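Local atomic coordinates of uncharacterized protein (Acinetobacter baumannii, PDB entry 4PAR), a protein that probably cleaves DNA containing 5-hydroxymethylcytosine, as a modification-dependent restriction endonuclease that joins a VSR-like nuclease domain to an SRA-like domain. Residues E72-E86 and P95-M107. The protein carries 3 engineered substitutions. Numbering follows the deposited sequence.
Sequences EVDEGHHFLRNSKME and PLYSISQTESDAM. With nucleotides of chain A.
E72 OE2 receives two backbone N-H groups: that of L96, just before strand 97-99, at 2.6 Å from L96 N through the syn lone pair, and, weakly, that of Y97. E72 OE1 has a salt bridge to R122 and a weak bond from L96 N. The contact joins the β-hairpin of strands 85-87 and 97-99 to the end of strand 69-74 in the PvuRts1I-like nuclease domain of the PD-(D/E)XK clan. With CG anti to the backbone N (chi1 177°) and the chain extended beyond it, E72 lays its carboxylate at the edge of the Y97 ring, the two planes 80° apart. Y97 OH accepts the N-H of E75 at the turn after D74. K23 adds a cation-pi contact to the ring. M85 bends at chi3 (73°) and brings CE to 3.6 Å from Y97 CB, while its CG meets I99 CD1. E86 and S98 form a hydrogen-bonded antiparallel pair, N to O both ways at 2.9 Å; K56 makes a salt bridge to E86 OE2 and a hydrogen bond to S98 OG. In the loop between strands 69-74 and 85-87, R81 points NH1 and NH2 at a DNA phosphate, both weakly bonded to OP2 of DT13 of chain A.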
loop_
_atom_site.group_PDB
_atom_site.type_symbol
_atom_site.label_atom_id
_atom_site.label_comp_id
_atom_site.label_asym_id
_atom_site.label_seq_id
_atom_site.Cartn_x
_atom_site.Cartn_y
_atom_site.Cartn_z
ATOM N N GLU F 72 -8.017 -29.849 -2.290
ATOM C CA GLU F 72 -6.638 -29.437 -2.098
ATOM C C GLU F 72 -5.740 -30.049 -3.169
ATOM O O GLU F 72 -5.758 -31.266 -3.387
ATOM C CB GLU F 72 -6.156 -29.854 -0.712
ATOM C CG GLU F 72 -4.707 -29.531 -0.436
ATOM C CD GLU F 72 -4.228 -30.098 0.883
ATOM O OE1 GLU F 72 -4.418 -31.311 1.115
ATOM O OE2 GLU F 72 -3.668 -29.327 1.689
ATOM N N VAL F 73 -4.967 -29.206 -3.841
ATOM C CA VAL F 73 -3.919 -29.691 -4.722
ATOM C C VAL F 73 -2.698 -30.106 -3.900
ATOM O O VAL F 73 -2.172 -29.309 -3.113
ATOM C CB VAL F 73 -3.509 -28.621 -5.754
ATOM C CG1 VAL F 73 -2.228 -29.033 -6.456
ATOM C CG2 VAL F 73 -4.642 -28.380 -6.749
ATOM N N ASP F 74 -2.271 -31.360 -4.056
ATOM C CA ASP F 74 -1.047 -31.842 -3.422
ATOM C C ASP F 74 0.098 -31.842 -4.419
ATOM O O ASP F 74 0.072 -32.545 -5.428
ATOM C CB ASP F 74 -1.212 -33.254 -2.837
ATOM C CG ASP F 74 0.026 -33.719 -2.034
ATOM O OD1 ASP F 74 1.076 -33.035 -2.074
ATOM O OD2 ASP F 74 -0.050 -34.772 -1.362
ATOM N N GLU F 75 1.050 -30.976 -4.136
ATOM C CA GLU F 75 2.366 -31.001 -4.695
ATOM C C GLU F 75 3.304 -31.287 -3.555
ATOM O O GLU F 75 4.176 -32.120 -3.646
ATOM C CB GLU F 75 2.700 -29.641 -5.247
ATOM C CG GLU F 75 1.533 -28.959 -5.908
ATOM C CD GLU F 75 1.923 -27.633 -6.498
ATOM O OE1 GLU F 75 3.056 -27.208 -6.264
ATOM O OE2 GLU F 75 1.107 -27.013 -7.187
ATOM N N GLY F 76 3.126 -30.570 -2.460
ATOM C CA GLY F 76 3.931 -30.839 -1.298
ATOM C C GLY F 76 5.402 -30.630 -1.521
ATOM O O GLY F 76 6.022 -31.364 -2.248
ATOM N N HIS F 77 5.979 -29.626 -0.900
ATOM C CA HIS F 77 7.413 -29.535 -0.856
ATOM C C HIS F 77 8.083 -28.501 -1.690
ATOM O O HIS F 77 9.165 -28.047 -1.327
ATOM C CB HIS F 77 8.038 -30.889 -1.131
ATOM C CG HIS F 77 8.200 -31.745 0.101
ATOM N ND1 HIS F 77 8.602 -31.249 1.277
ATOM C CD2 HIS F 77 8.017 -33.107 0.295
ATOM C CE1 HIS F 77 8.659 -32.237 2.182
ATOM N NE2 HIS F 77 8.303 -33.372 1.580
ATOM N N HIS F 78 7.513 -28.100 -2.810
ATOM C CA HIS F 78 8.225 -27.150 -3.629
ATOM C C HIS F 78 7.619 -25.791 -3.603
ATOM O O HIS F 78 8.302 -24.773 -3.766
ATOM C CB HIS F 78 8.280 -27.651 -5.042
ATOM C CG HIS F 78 8.447 -29.135 -5.147
ATOM N ND1 HIS F 78 9.581 -29.701 -5.569
ATOM C CD2 HIS F 78 7.568 -30.165 -4.880
ATOM C CE1 HIS F 78 9.434 -31.028 -5.576
ATOM N NE2 HIS F 78 8.203 -31.311 -5.152
ATOM N N PHE F 79 6.325 -25.813 -3.328
ATOM C CA PHE F 79 5.468 -24.649 -3.185
ATOM C C PHE F 79 5.970 -23.367 -3.750
ATOM O O PHE F 79 5.647 -22.309 -3.270
ATOM C CB PHE F 79 5.046 -24.438 -1.739
ATOM C CG PHE F 79 6.062 -24.864 -0.741
ATOM C CD1 PHE F 79 5.984 -26.101 -0.167
ATOM C CD2 PHE F 79 7.063 -24.021 -0.371
ATOM C CE1 PHE F 79 6.903 -26.505 0.759
ATOM C CE2 PHE F 79 7.991 -24.409 0.554
ATOM C CZ PHE F 79 7.912 -25.656 1.122
ATOM N N LEU F 80 6.733 -23.464 -4.806
ATOM C CA LEU F 80 6.872 -22.326 -5.646
ATOM C C LEU F 80 7.198 -21.124 -4.812
ATOM O O LEU F 80 6.315 -20.413 -4.377
ATOM C CB LEU F 80 5.529 -22.092 -6.307
ATOM C CG LEU F 80 5.448 -20.884 -7.203
ATOM C CD1 LEU F 80 4.010 -20.423 -7.224
ATOM C CD2 LEU F 80 6.346 -19.827 -6.599
ATOM N N ARG F 81 8.478 -20.888 -4.596
ATOM C CA ARG F 81 8.888 -19.747 -3.824
ATOM C C ARG F 81 8.310 -18.534 -4.463
ATOM O O ARG F 81 8.145 -18.473 -5.662
ATOM C CB ARG F 81 10.393 -19.624 -3.833
ATOM C CG ARG F 81 10.945 -19.285 -5.201
ATOM C CD ARG F 81 12.372 -19.776 -5.338
ATOM N NE ARG F 81 12.790 -19.845 -6.731
ATOM C CZ ARG F 81 13.552 -18.937 -7.322
ATOM N NH1 ARG F 81 13.984 -17.892 -6.631
ATOM N NH2 ARG F 81 13.888 -19.080 -8.598
ATOM N N ASN F 82 8.016 -17.560 -3.632
ATOM C CA ASN F 82 8.299 -17.729 -2.229
ATOM C C ASN F 82 7.058 -17.599 -1.390
ATOM O O ASN F 82 6.565 -16.507 -1.166
ATOM C CB ASN F 82 9.335 -16.719 -1.772
ATOM C CG ASN F 82 8.859 -15.303 -1.928
ATOM O OD1 ASN F 82 7.789 -15.062 -2.471
ATOM N ND2 ASN F 82 9.654 -14.357 -1.458
ATOM N N SER F 83 6.567 -18.730 -0.915
ATOM C CA SER F 83 5.349 -18.752 -0.153
ATOM C C SER F 83 5.650 -18.852 1.316
ATOM O O SER F 83 6.651 -19.402 1.718
ATOM C CB SER F 83 4.494 -19.934 -0.571
ATOM O OG SER F 83 4.986 -21.111 0.010
ATOM N N LYS F 84 4.748 -18.310 2.108
ATOM C CA LYS F 84 4.831 -18.339 3.561
ATOM C C LYS F 84 4.345 -19.686 4.081
ATOM O O LYS F 84 4.401 -19.960 5.280
ATOM C CB LYS F 84 4.003 -17.198 4.159
ATOM C CG LYS F 84 4.275 -15.840 3.515
ATOM C CD LYS F 84 3.254 -14.794 3.941
ATOM C CE LYS F 84 3.487 -13.463 3.237
ATOM N NZ LYS F 84 2.523 -12.422 3.693
ATOM N N MET F 85 3.880 -20.531 3.165
ATOM C CA MET F 85 3.299 -21.810 3.544
ATOM C C MET F 85 4.351 -22.826 3.960
ATOM O O MET F 85 5.554 -22.590 3.829
ATOM C CB MET F 85 2.471 -22.373 2.387
ATOM C CG MET F 85 1.346 -21.452 1.930
ATOM S SD MET F 85 0.726 -21.837 0.281
ATOM C CE MET F 85 -0.175 -23.348 0.579
ATOM N N GLU F 86 3.875 -23.966 4.449
ATOM C CA GLU F 86 4.729 -25.078 4.841
ATOM C C GLU F 86 3.948 -26.387 4.752
ATOM O O GLU F 86 2.738 -26.428 5.009
ATOM C CB GLU F 86 5.296 -24.867 6.250
ATOM C CG GLU F 86 4.259 -24.714 7.349
ATOM C CD GLU F 86 4.884 -24.421 8.706
ATOM O OE1 GLU F 86 5.998 -23.856 8.744
ATOM O OE2 GLU F 86 4.265 -24.760 9.738
ATOM N N PRO F 95 -6.211 -30.153 5.750
ATOM C CA PRO F 95 -5.279 -29.907 4.642
ATOM C C PRO F 95 -3.825 -30.222 4.982
ATOM O O PRO F 95 -3.462 -30.300 6.153
ATOM C CB PRO F 95 -5.453 -28.411 4.365
ATOM C CG PRO F 95 -6.008 -27.853 5.620
ATOM C CD PRO F 95 -6.890 -28.916 6.172
ATOM N N LEU F 96 -3.008 -30.422 3.955
ATOM C CA LEU F 96 -1.593 -30.726 4.148
ATOM C C LEU F 96 -0.746 -29.458 4.258
ATOM O O LEU F 96 0.392 -29.499 4.726
ATOM C CB LEU F 96 -1.072 -31.593 2.997
ATOM C CG LEU F 96 -1.354 -33.098 2.942
ATOM C CD1 LEU F 96 -2.532 -33.504 3.797
ATOM C CD2 LEU F 96 -1.584 -33.524 1.502
ATOM N N TYR F 97 -1.307 -28.330 3.836
ATOM C CA TYR F 97 -0.536 -27.095 3.745
ATOM C C TYR F 97 -0.979 -26.102 4.794
ATOM O O TYR F 97 -2.169 -25.827 4.925
ATOM C CB TYR F 97 -0.672 -26.460 2.361
ATOM C CG TYR F 97 -0.207 -27.324 1.215
ATOM C CD1 TYR F 97 -1.053 -28.265 0.648
ATOM C CD2 TYR F 97 1.072 -27.186 0.687
ATOM C CE1 TYR F 97 -0.644 -29.051 -0.404
ATOM C CE2 TYR F 97 1.492 -27.970 -0.369
ATOM C CZ TYR F 97 0.628 -28.903 -0.910
ATOM O OH TYR F 97 1.020 -29.696 -1.960
ATOM N N SER F 98 -0.018 -25.548 5.524
ATOM C CA SER F 98 -0.332 -24.630 6.609
ATOM C C SER F 98 0.530 -23.377 6.539
ATOM O O SER F 98 1.359 -23.238 5.649
ATOM C CB SER F 98 -0.149 -25.327 7.954
ATOM O OG SER F 98 1.137 -25.913 8.043
ATOM N N ILE F 99 0.324 -22.462 7.479
ATOM C CA ILE F 99 1.080 -21.219 7.516
ATOM C C ILE F 99 1.916 -21.170 8.783
ATOM O O ILE F 99 1.481 -21.650 9.830
ATOM C CB ILE F 99 0.148 -19.997 7.474
ATOM C CG1 ILE F 99 -0.936 -20.191 6.417
ATOM C CG2 ILE F 99 0.935 -18.723 7.216
ATOM C CD1 ILE F 99 -0.392 -20.400 5.021
ATOM N N SER F 100 3.113 -20.599 8.695
ATOM C CA SER F 100 3.952 -20.424 9.879
ATOM C C SER F 100 3.234 -19.575 10.926
ATOM O O SER F 100 2.589 -18.583 10.588
ATOM C CB SER F 100 5.293 -19.791 9.503
ATOM O OG SER F 100 5.142 -18.861 8.443
ATOM N N GLN F 101 3.346 -19.979 12.191
ATOM C CA GLN F 101 2.662 -19.302 13.297
ATOM C C GLN F 101 2.983 -17.814 13.361
ATOM O O GLN F 101 2.172 -17.019 13.834
ATOM C CB GLN F 101 3.017 -19.959 14.634
ATOM C CG GLN F 101 2.301 -21.276 14.911
ATOM C CD GLN F 101 2.900 -22.457 14.160
ATOM O OE1 GLN F 101 3.393 -22.317 13.039
ATOM N NE2 GLN F 101 2.862 -23.629 14.782
ATOM N N THR F 102 4.171 -17.449 12.889
ATOM C CA THR F 102 4.565 -16.047 12.801
ATOM C C THR F 102 3.682 -15.298 11.802
ATOM O O THR F 102 3.293 -14.153 12.042
ATOM C CB THR F 102 6.048 -15.901 12.396
ATOM O OG1 THR F 102 6.327 -16.739 11.265
ATOM C CG2 THR F 102 6.957 -16.301 13.551
ATOM N N GLU F 103 3.362 -15.948 10.688
ATOM C CA GLU F 103 2.494 -15.343 9.684
ATOM C C GLU F 103 1.025 -15.599 10.007
ATOM O O GLU F 103 0.135 -14.999 9.408
ATOM C CB GLU F 103 2.828 -15.878 8.288
ATOM C CG GLU F 103 4.299 -15.767 7.894
ATOM C CD GLU F 103 4.685 -14.386 7.388
ATOM O OE1 GLU F 103 4.267 -13.379 7.998
ATOM O OE2 GLU F 103 5.412 -14.309 6.374
ATOM N N SER F 104 0.778 -16.490 10.960
ATOM C CA SER F 104 -0.587 -16.824 11.350
ATOM C C SER F 104 -1.198 -15.745 12.244
ATOM O O SER F 104 -2.384 -15.432 12.129
ATOM C CB SER F 104 -0.625 -18.182 12.058
ATOM O OG SER F 104 -0.355 -19.244 11.154
ATOM N N ASP F 105 -0.391 -15.172 13.133
ATOM C CA ASP F 105 -0.892 -14.120 14.011
ATOM C C ASP F 105 -0.976 -12.794 13.258
ATOM O O ASP F 105 -1.517 -11.812 13.767
ATOM C CB ASP F 105 -0.022 -13.981 15.268
ATOM C CG ASP F 105 1.407 -13.577 14.958
ATOM O OD1 ASP F 105 1.662 -12.368 14.773
ATOM O OD2 ASP F 105 2.282 -14.466 14.920
ATOM N N ALA F 106 -0.431 -12.767 12.046
ATOM C CA ALA F 106 -0.575 -11.611 11.170
ATOM C C ALA F 106 -1.929 -11.642 10.470
ATOM O O ALA F 106 -2.530 -10.606 10.187
ATOM C CB ALA F 106 0.552 -11.570 10.153
ATOM N N MET F 107 -2.395 -12.851 10.189
ATOM C CA MET F 107 -3.617 -13.072 9.424
ATOM C C MET F 107 -4.866 -13.286 10.284
ATOM O O MET F 107 -5.896 -13.717 9.773
ATOM C CB MET F 107 -3.411 -14.239 8.465
ATOM C CG MET F 107 -2.262 -13.963 7.509
ATOM S SD MET F 107 -2.084 -15.099 6.129
ATOM C CE MET F 107 -0.489 -14.571 5.502
ATOM P P DT A 13 17.900 -16.458 -8.137
ATOM O OP1 DT A 13 18.506 -16.740 -6.817
ATOM O OP2 DT A 13 16.591 -17.042 -8.502
ATOM O "O5'" DT A 13 17.768 -14.881 -8.303
ATOM C "C5'" DT A 13 18.926 -14.068 -8.234
ATOM C "C4'" DT A 13 18.580 -12.634 -8.565
ATOM O "O4'" DT A 13 18.439 -12.481 -10.005
ATOM C "C3'" DT A 13 17.262 -12.140 -7.963
ATOM O "O3'" DT A 13 17.444 -10.840 -7.440
ATOM C "C2'" DT A 13 16.318 -12.127 -9.167
ATOM C "C1'" DT A 13 17.284 -11.718 -10.256
ATOM N N1 DT A 13 16.811 -11.981 -11.648
ATOM C C2 DT A 13 17.079 -11.048 -12.622
ATOM O O2 DT A 13 17.681 -10.012 -12.404
ATOM N N3 DT A 13 16.619 -11.369 -13.869
ATOM C C4 DT A 13 15.928 -12.502 -14.240
ATOM O O4 DT A 13 15.556 -12.691 -15.402
ATOM C C5 DT A 13 15.676 -13.446 -13.168
ATOM C C7 DT A 13 14.938 -14.719 -13.441
ATOM C C6 DT A 13 16.127 -13.143 -11.939
#